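Local structure of exotoxin 3 (Staphylococcus aureus, 2Z8L) at residues L21-Y25 and L182-L186; F115-K119 and Y151-D157; S29-V35 and G76-V82. The protein binds the glycan sialyl Lewis X and belongs to the staphylococcal superantigen-like toxins. All coordinates share one frame; numbering follows the deposited sequence.

From the N terminus the chain first passes through helix 18-25, which supplies one side of contact 1. It then runs into strand 30-33. Contact 3 closes early, when strand 77-81 comes back antiparallel to that strand within the OB-fold part. Contact 2 closes later, when the end of helix 141-155 packs on strand 114-121 of the beta-grasp part. Contact 1 closes last, at residues 182-186, so its long loop encloses the other two, which follow in series. It ties the N-terminal helix to the beta-grasp part. I153 of 151-157 packs on Y25 and R22, and Y24 touches V82, so contact 1 meets both others.

Contact 1 (L21-Y25 and L182-L186). With FUC (alpha-L-fucopyranose), chain B.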
loop_
_atom_site.group_PDB
_atom_site.type_symbol
_atom_site.label_atom_id
_atom_site.label_comp_id
_atom_site.label_asym_id
_atom_site.label_seq_id
_atom_site.Cartn_x
_atom_site.Cartn_y
_atom_site.Cartn_z
ATOM N N LEU A 21 11.682 -11.207 -0.123
ATOM C CA LEU A 21 10.335 -10.755 0.183
ATOM C C LEU A 21 10.377 -9.939 1.488
ATOM O O LEU A 21 9.812 -8.858 1.584
ATOM C CB LEU A 21 9.436 -11.982 0.308
ATOM C CG LEU A 21 7.961 -11.826 0.514
ATOM C CD1 LEU A 21 7.409 -10.904 -0.554
ATOM C CD2 LEU A 21 7.344 -13.238 0.454
ATOM N N ARG A 22 11.065 -10.454 2.504
ATOM C CA ARG A 22 11.206 -9.740 3.761
ATOM C C ARG A 22 11.923 -8.395 3.578
ATOM O O ARG A 22 11.523 -7.368 4.145
ATOM C CB ARG A 22 11.948 -10.602 4.797
ATOM C CG ARG A 22 12.040 -9.976 6.195
ATOM C CD ARG A 22 13.197 -10.408 6.983
ATOM N NE ARG A 22 13.436 -9.473 8.089
ATOM C CZ ARG A 22 14.111 -8.317 8.007
ATOM N NH1 ARG A 22 14.674 -7.895 6.869
ATOM N NH2 ARG A 22 14.240 -7.564 9.098
ATOM N N ASP A 23 12.979 -8.368 2.790
ATOM C CA ASP A 23 13.787 -7.175 2.695
ATOM C C ASP A 23 13.009 -6.095 1.930
ATOM O O ASP A 23 13.147 -4.903 2.228
ATOM C CB ASP A 23 15.159 -7.471 2.077
ATOM C CG ASP A 23 16.074 -8.314 3.003
ATOM O OD1 ASP A 23 15.708 -8.563 4.200
ATOM O OD2 ASP A 23 17.147 -8.788 2.528
ATOM N N TYR A 24 12.191 -6.508 0.962
ATOM C CA TYR A 24 11.293 -5.574 0.233
ATOM C C TYR A 24 10.391 -4.830 1.204
ATOM O O TYR A 24 10.315 -3.620 1.186
ATOM C CB TYR A 24 10.438 -6.290 -0.811
ATOM C CG TYR A 24 9.477 -5.407 -1.558
ATOM C CD1 TYR A 24 9.907 -4.599 -2.597
ATOM C CD2 TYR A 24 8.155 -5.362 -1.245
ATOM C CE1 TYR A 24 9.005 -3.793 -3.294
ATOM C CE2 TYR A 24 7.268 -4.586 -1.950
ATOM C CZ TYR A 24 7.720 -3.783 -2.964
ATOM O OH TYR A 24 6.860 -2.995 -3.690
ATOM N N TYR A 25 9.725 -5.572 2.090
ATOM C CA TYR A 25 8.771 -4.979 2.990
ATOM C C TYR A 25 9.357 -4.364 4.223
ATOM O O TYR A 25 8.644 -3.749 5.001
ATOM C CB TYR A 25 7.693 -6.015 3.360
ATOM C CG TYR A 25 6.687 -6.292 2.278
ATOM C CD1 TYR A 25 5.737 -5.341 1.944
ATOM C CD2 TYR A 25 6.747 -7.424 1.535
ATOM C CE1 TYR A 25 4.752 -5.547 0.978
ATOM C CE2 TYR A 25 5.746 -7.668 0.568
ATOM C CZ TYR A 25 4.792 -6.717 0.266
ATOM O OH TYR A 25 3.833 -6.945 -0.707
ATOM N N LEU A 182 0.391 -13.595 2.038
ATOM C CA LEU A 182 1.743 -13.207 2.530
ATOM C C LEU A 182 2.911 -13.988 1.945
ATOM O O LEU A 182 4.062 -13.593 2.163
ATOM C CB LEU A 182 1.786 -13.256 4.050
ATOM C CG LEU A 182 0.774 -12.342 4.714
ATOM C CD1 LEU A 182 0.793 -12.481 6.188
ATOM C CD2 LEU A 182 0.994 -10.865 4.324
ATOM N N ASN A 183 2.637 -15.047 1.174
ATOM C CA ASN A 183 3.730 -15.819 0.586
ATOM C C ASN A 183 4.311 -15.208 -0.675
ATOM O O ASN A 183 5.253 -15.791 -1.293
ATOM C CB ASN A 183 3.334 -17.270 0.355
ATOM C CG ASN A 183 2.261 -17.465 -0.693
ATOM O OD1 ASN A 183 1.749 -16.547 -1.311
ATOM N ND2 ASN A 183 1.922 -18.727 -0.895
ATOM N N LYS A 184 3.773 -14.070 -1.097
ATOM C CA LYS A 184 4.335 -13.345 -2.242
ATOM C C LYS A 184 4.062 -11.875 -2.150
ATOM O O LYS A 184 3.218 -11.441 -1.372
ATOM C CB LYS A 184 3.793 -13.926 -3.524
ATOM C CG LYS A 184 2.301 -13.837 -3.696
ATOM C CD LYS A 184 1.889 -14.549 -4.966
ATOM C CE LYS A 184 0.428 -14.283 -5.298
ATOM N NZ LYS A 184 0.081 -15.141 -6.510
ATOM N N LYS A 185 4.758 -11.080 -2.960
ATOM C CA LYS A 185 4.505 -9.667 -3.034
ATOM C C LYS A 185 3.049 -9.413 -3.525
ATOM O O LYS A 185 2.464 -10.251 -4.254
ATOM C CB LYS A 185 5.542 -9.059 -3.992
ATOM C CG LYS A 185 5.678 -7.615 -3.912
ATOM C CD LYS A 185 6.722 -7.093 -4.915
ATOM C CE LYS A 185 8.084 -7.580 -4.690
ATOM N NZ LYS A 185 8.996 -6.788 -5.676
ATOM N N LEU A 186 2.472 -8.292 -3.115
ATOM C CA LEU A 186 1.200 -7.850 -3.709
ATOM C C LEU A 186 1.356 -7.773 -5.221
ATOM O O LEU A 186 2.410 -7.278 -5.708
ATOM C CB LEU A 186 0.783 -6.477 -3.195
ATOM C CG LEU A 186 -0.533 -5.901 -3.717
ATOM C CD1 LEU A 186 -1.667 -6.793 -3.249
ATOM C CD2 LEU A 186 -0.752 -4.500 -3.135
HETATM C C1 FUC B . -4.450 -14.422 -9.128
HETATM C C2 FUC B . -3.338 -15.083 -8.304
HETATM C C3 FUC B . -3.765 -15.269 -6.859
HETATM C C4 FUC B . -5.119 -15.963 -6.800
HETATM C C5 FUC B . -6.132 -15.238 -7.692
HETATM C C6 FUC B . -7.523 -15.847 -7.702
HETATM O O2 FUC B . -2.135 -14.340 -8.351
HETATM O O3 FUC B . -2.747 -15.986 -6.156
HETATM O O4 FUC B . -4.906 -17.257 -7.302
HETATM O O5 FUC B . -5.650 -15.153 -9.015
#
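K185 lays its side chain across one face of the Y24 ring, at about a right angle to it. K185 CE sits over the centre of the Y24 ring, 3.9 Å from the centroid and only 3° off the normal, a CH-pi contact. The ammonium of K185, NZ, lies on the same face, 4.1 Å from the Y24 centroid, in a cation-pi contact. CG of K185 is anti to its backbone N (chi1 -164°), and a bend at chi3 carries the end of the chain along the ring. The Y24 hydroxyl is hydrogen-bonded to E84, which also makes a weak, long ion pair with K185 NZ.

One hydrogen bond joins the segments. L186 N donates to Y25 OH over 3.1 Å, in a nearly straight bond (169°). It meets the hydroxyl at the ring edge, near the ring plane. The same OH is also hydrogen-bonded to D145, so two partners fix the end of this buried tyrosine.

L21 provides van der Waals packing. Its CD1 comes within 3.6 Å of K185 N, and its CD2 lies 3.7 Å from L182 O. Both methyls thus lie on the loop backbone.

K184 points away from the helix. Its chain is extended beyond CG and reaches the fucose, where K184 NZ donates to O2 and O3, each at 3.0 Å. E181 and Q187 also bind this sugar in the glycan pocket.

The loop 182-186 follows strand 177-181 and runs between helix 18-25 and the sugar. Helix 141-155 adjoins both segments: R149 hydrogen-bonds to K184 O, and F146 meets the Y25 ring.

Contact 2 (F115-K119 and Y151-D157). Unlike the reference sequence in segment 151-157: N155 (reference Asp).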
loop_
_atom_site.group_PDB
_atom_site.type_symbol
_atom_site.label_atom_id
_atom_site.label_comp_id
_atom_site.label_asym_id
_atom_site.label_seq_id
_atom_site.Cartn_x
_atom_site.Cartn_y
_atom_site.Cartn_z
ATOM N N PHE A 115 -6.850 -4.376 14.399
ATOM C CA PHE A 115 -6.027 -5.275 13.621
ATOM C C PHE A 115 -5.829 -6.516 14.489
ATOM O O PHE A 115 -5.128 -6.416 15.486
ATOM C CB PHE A 115 -4.669 -4.607 13.322
ATOM C CG PHE A 115 -3.796 -5.332 12.383
ATOM C CD1 PHE A 115 -4.257 -6.319 11.517
ATOM C CD2 PHE A 115 -2.480 -4.966 12.292
ATOM C CE1 PHE A 115 -3.400 -6.936 10.604
ATOM C CE2 PHE A 115 -1.637 -5.607 11.419
ATOM C CZ PHE A 115 -2.093 -6.566 10.577
ATOM N N VAL A 116 -6.525 -7.593 14.146
ATOM C CA VAL A 116 -6.556 -8.824 15.002
ATOM C C VAL A 116 -5.522 -9.768 14.394
ATOM O O VAL A 116 -5.688 -10.239 13.272
ATOM C CB VAL A 116 -7.943 -9.480 15.031
ATOM C CG1 VAL A 116 -7.966 -10.663 15.915
ATOM C CG2 VAL A 116 -9.024 -8.502 15.564
ATOM N N ILE A 117 -4.445 -10.006 15.125
ATOM C CA ILE A 117 -3.335 -10.763 14.653
ATOM C C ILE A 117 -3.313 -12.103 15.383
ATOM O O ILE A 117 -3.106 -12.137 16.600
ATOM C CB ILE A 117 -2.067 -10.016 14.911
ATOM C CG1 ILE A 117 -2.117 -8.649 14.200
ATOM C CG2 ILE A 117 -0.834 -10.829 14.457
ATOM C CD1 ILE A 117 -1.216 -7.656 14.794
ATOM N N LYS A 118 -3.498 -13.164 14.623
ATOM C CA LYS A 118 -3.503 -14.524 15.190
ATOM C C LYS A 118 -2.168 -15.123 14.859
ATOM O O LYS A 118 -1.942 -15.446 13.688
ATOM C CB LYS A 118 -4.633 -15.346 14.602
ATOM C CG LYS A 118 -5.988 -14.844 15.092
ATOM C CD LYS A 118 -7.097 -15.831 14.885
ATOM C CE LYS A 118 -8.351 -15.446 15.717
ATOM N NZ LYS A 118 -9.218 -16.643 16.082
ATOM N N LYS A 119 -1.315 -15.263 15.884
ATOM C CA LYS A 119 0.077 -15.682 15.707
ATOM C C LYS A 119 0.253 -17.105 16.199
ATOM O O LYS A 119 -0.033 -17.377 17.361
ATOM C CB LYS A 119 1.002 -14.738 16.467
ATOM C CG LYS A 119 2.513 -15.001 16.189
ATOM C CD LYS A 119 3.414 -14.084 16.952
ATOM C CE LYS A 119 4.856 -14.493 16.775
ATOM N NZ LYS A 119 5.107 -15.109 15.444
ATOM N N TYR A 151 4.816 -3.667 9.726
ATOM C CA TYR A 151 4.486 -3.723 11.160
ATOM C C TYR A 151 4.621 -5.172 11.668
ATOM O O TYR A 151 5.153 -5.430 12.739
ATOM C CB TYR A 151 3.092 -3.239 11.394
ATOM C CG TYR A 151 2.627 -3.335 12.803
ATOM C CD1 TYR A 151 2.978 -2.361 13.716
ATOM C CD2 TYR A 151 1.834 -4.379 13.215
ATOM C CE1 TYR A 151 2.581 -2.465 15.045
ATOM C CE2 TYR A 151 1.419 -4.498 14.533
ATOM C CZ TYR A 151 1.792 -3.531 15.440
ATOM O OH TYR A 151 1.376 -3.656 16.739
ATOM N N LEU A 152 4.135 -6.131 10.880
ATOM C CA LEU A 152 4.210 -7.536 11.285
ATOM C C LEU A 152 5.629 -8.105 11.279
ATOM O O LEU A 152 5.979 -8.991 12.080
ATOM C CB LEU A 152 3.263 -8.394 10.421
ATOM C CG LEU A 152 1.770 -8.099 10.523
ATOM C CD1 LEU A 152 1.053 -8.886 9.438
ATOM C CD2 LEU A 152 1.255 -8.413 11.937
ATOM N N ILE A 153 6.482 -7.615 10.364
ATOM C CA ILE A 153 7.857 -8.013 10.329
ATOM C C ILE A 153 8.584 -7.497 11.568
ATOM O O ILE A 153 9.365 -8.241 12.192
ATOM C CB ILE A 153 8.541 -7.521 9.046
ATOM C CG1 ILE A 153 8.024 -8.319 7.848
ATOM C CG2 ILE A 153 10.071 -7.699 9.123
ATOM C CD1 ILE A 153 8.266 -7.589 6.450
ATOM N N GLN A 154 8.318 -6.236 11.894
ATOM C CA GLN A 154 9.002 -5.569 13.034
ATOM C C GLN A 154 8.537 -6.084 14.400
ATOM O O GLN A 154 9.303 -6.067 15.370
ATOM C CB GLN A 154 8.775 -4.059 12.997
ATOM C CG GLN A 154 9.396 -3.335 11.796
ATOM C CD GLN A 154 8.895 -1.888 11.608
ATOM O OE1 GLN A 154 7.770 -1.518 12.016
ATOM N NE2 GLN A 154 9.694 -1.091 10.911
ATOM N N ASN A 155 7.278 -6.486 14.495
ATOM C CA ASN A 155 6.661 -6.748 15.806
ATOM C C ASN A 155 6.156 -8.176 16.043
ATOM O O ASN A 155 5.967 -8.573 17.192
ATOM C CB ASN A 155 5.538 -5.764 16.032
ATOM C CG ASN A 155 6.015 -4.342 16.028
ATOM O OD1 ASN A 155 5.838 -3.601 15.052
ATOM N ND2 ASN A 155 6.627 -3.945 17.124
ATOM N N PHE A 156 5.880 -8.922 14.977
ATOM C CA PHE A 156 5.279 -10.230 15.092
ATOM C C PHE A 156 6.010 -11.305 14.303
ATOM O O PHE A 156 5.440 -12.354 13.987
ATOM C CB PHE A 156 3.782 -10.170 14.753
ATOM C CG PHE A 156 2.998 -9.410 15.761
ATOM C CD1 PHE A 156 2.555 -10.045 16.933
ATOM C CD2 PHE A 156 2.773 -8.068 15.616
ATOM C CE1 PHE A 156 1.873 -9.324 17.897
ATOM C CE2 PHE A 156 2.069 -7.354 16.572
ATOM C CZ PHE A 156 1.637 -7.979 17.707
ATOM N N ASP A 157 7.283 -11.060 13.990
ATOM C CA ASP A 157 8.131 -12.086 13.433
ATOM C C ASP A 157 7.632 -12.620 12.081
ATOM O O ASP A 157 7.944 -13.738 11.701
ATOM C CB ASP A 157 8.279 -13.267 14.407
ATOM C CG ASP A 157 9.034 -12.909 15.695
ATOM O OD1 ASP A 157 9.944 -12.041 15.652
ATOM O OD2 ASP A 157 8.759 -13.557 16.739
#
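K119 reaches from the strand to the end of the helix and donates through NZ to the carbonyl oxygen of F156, at 3.1 Å. The donor lies above the carbonyl plane, 47° out of it, and so is not on a lone pair. The lysine chain is extended as far as CE, with CG anti to the backbone N (chi1 -173°), and turns at chi4 to bring NZ to the oxygen. D157 OD2 is 4.2 Å from K119 NZ, beyond salt-bridge range, although the opposite charge may still favour the ammonium. D157 OD1 is held by a salt bridge to K160. At the helix end N155 N donates to Y151 O, and F156 N to L152 O.

The remaining contacts are apolar. I117 CD1 lies over one face of the F156 ring, 4.2 Å from its centroid, in a CH-pi contact. The same I117 methyl touches L152 CD2 at 3.9 Å and meets the Y151 ring at its edge. F115 brings CE2 to Y151 CD2 at 4.1 Å and CZ to the methyls of L152. I207 of strand 200-207 packs on both I117 and F156.

The axes of the segments 115-119 and 151-155 cross at -50°, 12.1 Å apart at their closest. A helix lying across one face of a mixed sheet in this way is characteristic of the beta-grasp fold.

Contact 3 (S29-V35 and G76-V82); sequences SKELKNV and GLDIFVV
S29 sets CB against CZ of the F80 ring, at 3.6 Å. K30 then pairs with V81 through two backbone hydrogen bonds, and its CG lies alongside the valine CB, both side chains pointing the same way. E31 faces F80 in a non-hydrogen-bonded pair. A bend at chi2 (-50°) turns its carboxylate toward D78. E31 OE2 stands 4.0 Å from D78 OD2, a like-charge approach that might raise the proton affinity of one group, though the salt bridge from D78 OD2 to K136 would offset this. L32 pairs with I79 by two bonds, and its CD1 reaches V81 CG2 at 3.9 Å. At K33 and N34 the register slips. N34 N donates to D78 OD1 (3.3 Å), nearly along the C-O axis. N34 and V35 both face L77, a G1 beta bulge. V35 N donates to L77 O at 2.8 Å, and L77 N returns a bond to V35 O. V35 CG2 packs on I79 CD1.

Strand 77-81 lies between 30-33 and 92-100, as its bonds to T99 and G97 confirm. L32, L77 and I79 pack on strand 45-52 of the OB fold, while S29, F80 and V82 touch helix 141-155 of the beta-grasp part.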
loop_
_atom_site.group_PDB
_atom_site.type_symbol
_atom_site.label_atom_id
_atom_site.label_comp_id
_atom_site.label_asym_id
_atom_site.label_seq_id
_atom_site.Cartn_x
_atom_site.Cartn_y
_atom_site.Cartn_z
ATOM N N SER A 29 10.097 3.544 2.272
ATOM C CA SER A 29 8.936 4.042 1.530
ATOM C C SER A 29 8.724 5.512 1.872
ATOM O O SER A 29 9.312 6.008 2.830
ATOM C CB SER A 29 7.716 3.218 1.894
ATOM O OG SER A 29 7.354 3.399 3.257
ATOM N N LYS A 30 7.944 6.214 1.044
ATOM C CA LYS A 30 7.610 7.609 1.338
ATOM C C LYS A 30 6.241 8.003 0.812
ATOM O O LYS A 30 5.772 7.444 -0.178
ATOM C CB LYS A 30 8.687 8.549 0.813
ATOM C CG LYS A 30 8.940 8.526 -0.661
ATOM C CD LYS A 30 9.809 9.763 -1.065
ATOM C CE LYS A 30 10.509 9.644 -2.449
ATOM N NZ LYS A 30 11.356 8.390 -2.626
ATOM N N GLU A 31 5.577 8.901 1.544
ATOM C CA GLU A 31 4.246 9.414 1.188
ATOM C C GLU A 31 4.448 10.822 0.679
ATOM O O GLU A 31 4.942 11.690 1.437
ATOM C CB GLU A 31 3.335 9.440 2.425
ATOM C CG GLU A 31 1.851 8.830 2.299
ATOM C CD GLU A 31 0.939 9.289 1.100
ATOM O OE1 GLU A 31 0.349 8.365 0.382
ATOM O OE2 GLU A 31 0.723 10.532 0.938
ATOM N N LEU A 32 4.137 11.069 -0.582
ATOM C CA LEU A 32 4.268 12.395 -1.161
ATOM C C LEU A 32 2.881 13.000 -1.164
ATOM O O LEU A 32 1.910 12.314 -1.403
ATOM C CB LEU A 32 4.829 12.352 -2.545
ATOM C CG LEU A 32 6.244 11.792 -2.630
ATOM C CD1 LEU A 32 6.505 11.669 -4.081
ATOM C CD2 LEU A 32 7.271 12.673 -1.918
ATOM N N LYS A 33 2.797 14.269 -0.789
ATOM C CA LYS A 33 1.524 14.902 -0.569
ATOM C C LYS A 33 1.294 16.072 -1.517
ATOM O O LYS A 33 2.195 16.903 -1.722
ATOM C CB LYS A 33 1.461 15.413 0.872
ATOM C CG LYS A 33 1.512 14.270 1.861
ATOM C CD LYS A 33 1.776 14.679 3.293
ATOM C CE LYS A 33 1.979 13.396 4.153
ATOM N NZ LYS A 33 3.371 12.751 4.107
ATOM N N ASN A 34 0.064 16.159 -2.013
ATOM C CA ASN A 34 -0.377 17.251 -2.844
ATOM C C ASN A 34 0.538 17.511 -4.039
ATOM O O ASN A 34 0.977 18.657 -4.325
ATOM C CB ASN A 34 -0.581 18.501 -2.012
ATOM C CG ASN A 34 -1.323 19.578 -2.767
ATOM O OD1 ASN A 34 -2.187 19.289 -3.567
ATOM N ND2 ASN A 34 -0.937 20.855 -2.547
ATOM N N VAL A 35 0.790 16.475 -4.790
ATOM C CA VAL A 35 1.648 16.621 -5.957
ATOM C C VAL A 35 0.814 16.594 -7.247
ATOM O O VAL A 35 -0.306 16.094 -7.269
ATOM C CB VAL A 35 2.802 15.621 -5.916
ATOM C CG1 VAL A 35 3.733 15.970 -4.719
ATOM C CG2 VAL A 35 2.293 14.273 -5.806
ATOM N N GLY A 76 -3.224 17.678 -6.963
ATOM C CA GLY A 76 -3.859 17.304 -5.724
ATOM C C GLY A 76 -3.834 15.816 -5.456
ATOM O O GLY A 76 -4.791 15.249 -4.876
ATOM N N LEU A 77 -2.728 15.184 -5.825
ATOM C CA LEU A 77 -2.539 13.761 -5.558
ATOM C C LEU A 77 -1.685 13.510 -4.336
ATOM O O LEU A 77 -0.805 14.300 -4.004
ATOM C CB LEU A 77 -1.890 13.107 -6.779
ATOM C CG LEU A 77 -2.609 13.281 -8.098
ATOM C CD1 LEU A 77 -1.839 12.605 -9.216
ATOM C CD2 LEU A 77 -3.994 12.724 -7.990
ATOM N N ASP A 78 -1.934 12.362 -3.701
ATOM C CA ASP A 78 -1.034 11.787 -2.698
ATOM C C ASP A 78 -0.462 10.505 -3.338
ATOM O O ASP A 78 -1.196 9.783 -4.006
ATOM C CB ASP A 78 -1.788 11.398 -1.472
ATOM C CG ASP A 78 -2.151 12.568 -0.548
ATOM O OD1 ASP A 78 -1.723 13.723 -0.774
ATOM O OD2 ASP A 78 -2.886 12.285 0.449
ATOM N N ILE A 79 0.833 10.281 -3.200
ATOM C CA ILE A 79 1.459 9.072 -3.757
ATOM C C ILE A 79 2.275 8.322 -2.723
ATOM O O ILE A 79 3.155 8.893 -2.075
ATOM C CB ILE A 79 2.365 9.405 -4.969
ATOM C CG1 ILE A 79 1.604 10.372 -5.889
ATOM C CG2 ILE A 79 2.811 8.084 -5.636
ATOM C CD1 ILE A 79 2.295 10.730 -7.108
ATOM N N PHE A 80 2.024 7.021 -2.594
ATOM C CA PHE A 80 2.837 6.156 -1.761
ATOM C C PHE A 80 3.857 5.491 -2.632
ATOM O O PHE A 80 3.505 4.648 -3.451
ATOM C CB PHE A 80 1.952 5.101 -1.053
ATOM C CG PHE A 80 2.688 4.279 -0.092
ATOM C CD1 PHE A 80 3.197 4.839 1.089
ATOM C CD2 PHE A 80 2.984 2.958 -0.374
ATOM C CE1 PHE A 80 3.950 4.039 1.957
ATOM C CE2 PHE A 80 3.735 2.175 0.500
ATOM C CZ PHE A 80 4.182 2.711 1.656
ATOM N N VAL A 81 5.116 5.879 -2.437
ATOM C CA VAL A 81 6.226 5.486 -3.270
ATOM C C VAL A 81 7.104 4.424 -2.565
ATOM O O VAL A 81 7.509 4.605 -1.401
ATOM C CB VAL A 81 7.110 6.750 -3.653
ATOM C CG1 VAL A 81 8.337 6.290 -4.466
ATOM C CG2 VAL A 81 6.292 7.800 -4.370
ATOM N N VAL A 82 7.361 3.321 -3.279
ATOM C CA VAL A 82 8.340 2.307 -2.907
ATOM C C VAL A 82 9.236 2.131 -4.123
ATOM O O VAL A 82 8.779 1.785 -5.183
ATOM C CB VAL A 82 7.664 0.964 -2.486
ATOM C CG1 VAL A 82 8.743 -0.074 -2.165
ATOM C CG2 VAL A 82 6.737 1.201 -1.328
HETATM O O HOH W 1 -0.963 19.602 -6.824
#